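Local coordinates for protein caltubin, EF-hand (Lymnaea stagnalis, PDB 6VAN) that probably binds calcium through its EF-hand loops, which here hold strontium ions, at residues E10-R14 against W15-D19. Numbering follows the deposited sequence. Where two conformers were deposited one is given.
With SR (strontium ion), chain C.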
# COMPACT_ATOMS: atom_id res chain seq x y z
N GLU A 10 -1.75 -15.58 -5.85
CA GLU A 10 -3.01 -15.62 -5.05
C GLU A 10 -3.32 -14.20 -4.55
O GLU A 10 -4.50 -13.83 -4.53
CB GLU A 10 -2.91 -16.61 -3.89
CG GLU A 10 -4.22 -16.86 -3.17
CD GLU A 10 -4.61 -15.84 -2.10
OE1 GLU A 10 -3.71 -15.12 -1.61
OE2 GLU A 10 -5.81 -15.76 -1.77
N ARG A 11 -2.29 -13.45 -4.16
CA ARG A 11 -2.40 -12.05 -3.67
C ARG A 11 -2.83 -11.13 -4.80
O ARG A 11 -3.66 -10.22 -4.54
CB ARG A 11 -1.05 -11.53 -3.20
CG ARG A 11 -0.67 -11.91 -1.78
CD ARG A 11 0.29 -10.84 -1.32
NE ARG A 11 1.69 -11.21 -1.32
CZ ARG A 11 2.69 -10.35 -1.51
NH1 ARG A 11 3.94 -10.77 -1.46
NH2 ARG A 11 2.44 -9.08 -1.75
N PHE A 12 -2.23 -11.28 -5.97
CA PHE A 12 -2.51 -10.46 -7.17
C PHE A 12 -3.98 -10.65 -7.54
O PHE A 12 -4.66 -9.63 -7.75
CB PHE A 12 -1.57 -10.81 -8.33
CG PHE A 12 -1.65 -9.87 -9.50
CD1 PHE A 12 -1.02 -8.63 -9.46
CD2 PHE A 12 -2.34 -10.21 -10.65
CE1 PHE A 12 -1.09 -7.76 -10.54
CE2 PHE A 12 -2.41 -9.34 -11.73
CZ PHE A 12 -1.78 -8.12 -11.67
N ILE A 13 -4.46 -11.88 -7.58
CA ILE A 13 -5.89 -12.22 -7.85
C ILE A 13 -6.77 -11.52 -6.81
O ILE A 13 -7.65 -10.74 -7.22
CB ILE A 13 -6.11 -13.74 -7.86
CG1 ILE A 13 -5.54 -14.37 -9.13
CG2 ILE A 13 -7.59 -14.07 -7.67
CD1 ILE A 13 -5.37 -15.86 -9.05
N ARG A 14 -6.51 -11.77 -5.53
CA ARG A 14 -7.41 -11.38 -4.41
C ARG A 14 -7.50 -9.85 -4.26
O ARG A 14 -8.56 -9.38 -3.77
CB ARG A 14 -6.95 -12.05 -3.12
CG ARG A 14 -7.87 -11.82 -1.92
CD ARG A 14 -7.31 -10.83 -0.91
NE ARG A 14 -5.89 -11.06 -0.69
CZ ARG A 14 -5.37 -12.08 -0.01
NH1 ARG A 14 -6.15 -12.98 0.57
NH2 ARG A 14 -4.05 -12.19 0.09
N TRP A 15 -6.44 -9.11 -4.63
CA TRP A 15 -6.32 -7.63 -4.47
C TRP A 15 -6.62 -6.89 -5.78
O TRP A 15 -7.45 -5.98 -5.74
CB TRP A 15 -4.92 -7.23 -3.96
CG TRP A 15 -4.66 -7.51 -2.51
CD1 TRP A 15 -3.45 -7.82 -1.96
CD2 TRP A 15 -5.61 -7.51 -1.43
NE1 TRP A 15 -3.58 -8.01 -0.61
CE2 TRP A 15 -4.90 -7.84 -0.26
CE3 TRP A 15 -6.99 -7.28 -1.34
CZ2 TRP A 15 -5.52 -7.93 0.99
CZ3 TRP A 15 -7.60 -7.38 -0.11
CH2 TRP A 15 -6.87 -7.70 1.04
N LEU A 16 -5.92 -7.25 -6.87
CA LEU A 16 -5.74 -6.40 -8.07
C LEU A 16 -6.40 -6.97 -9.34
O LEU A 16 -6.66 -6.17 -10.24
CB LEU A 16 -4.23 -6.21 -8.31
CG LEU A 16 -3.50 -5.34 -7.30
CD1 LEU A 16 -2.02 -5.29 -7.61
CD2 LEU A 16 -4.08 -3.92 -7.27
N ASP A 17 -6.59 -8.27 -9.45
CA ASP A 17 -7.01 -8.92 -10.72
C ASP A 17 -7.96 -10.07 -10.42
O ASP A 17 -7.57 -11.24 -10.59
CB ASP A 17 -5.78 -9.37 -11.53
CG ASP A 17 -6.10 -10.02 -12.87
OD1 ASP A 17 -7.18 -9.70 -13.46
OD2 ASP A 17 -5.28 -10.83 -13.35
N HIS A 18 -9.18 -9.74 -9.97
CA HIS A 18 -10.17 -10.73 -9.47
C HIS A 18 -10.48 -11.78 -10.56
O HIS A 18 -10.82 -12.91 -10.17
CB HIS A 18 -11.44 -10.03 -8.97
CG HIS A 18 -11.22 -9.11 -7.82
ND1 HIS A 18 -11.92 -7.92 -7.66
CD2 HIS A 18 -10.38 -9.20 -6.76
CE1 HIS A 18 -11.52 -7.32 -6.56
NE2 HIS A 18 -10.57 -8.08 -5.98
N ASP A 19 -10.34 -11.42 -11.85
CA ASP A 19 -10.69 -12.24 -13.04
C ASP A 19 -9.50 -13.09 -13.50
O ASP A 19 -9.67 -13.91 -14.42
CB ASP A 19 -11.21 -11.36 -14.17
CG ASP A 19 -12.50 -10.65 -13.82
OD1 ASP A 19 -13.44 -11.36 -13.38
OD2 ASP A 19 -12.55 -9.42 -13.97
SR SR C . -8.06 -7.70 -14.95
O HOH W 1 -8.04 -6.64 -17.37
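Phe12 accepts two backbone bonds on one carbonyl oxygen where helix 5-15 gives way to the first EF-hand loop: Leu16 N reaches Phe12 O at 2.8 Å and Asp17 N reaches it at 2.9 Å, from opposite faces of the carbonyl plane. One residue earlier, Trp15 N still donates to Arg11 O, and beyond them His18 NE2 makes a weak bond to Arg14 O. Among the apolar contacts, the Phe12 ring carries Leu16 CB over one face, off toward the rim, and Phe12 CE1 meets Leu16 CD1 at 3.9 Å; Asp17 CB packs closely against Phe12 CE2, 3.4 Å away. With CG anti to the backbone N (chi1 -179°), the Asp17 side chain passes this ring obliquely, its carboxylate plane turned 75° from the ring plane, and OD1 binds strontium at 2.6 Å. Replacing Phe12 by an alanine would probably cost Leu16 CB and CD1 and Asp17 CB the ring surface they pack against. On the helix surface, Arg14 bends at chi2 and chi3 to lay CD 3.5 Å from the centroid of the Trp15 six-membered ring, in one of the two Trp15 conformers, a CH-pi contact, with CZ in cation-pi range over the same face. Glu10 OE1 balances the guanidinium through charge alone. Asp21, Gln23 and Glu28 join Asp17 around the ion, and Asp17 OD2 accepts from Gly22 N within the loop leading to strand 23-24; Phe12 meets Phe62 and Tyr66 of helix 62-71, and Trp15 meets Tyr32 of helix 26-34.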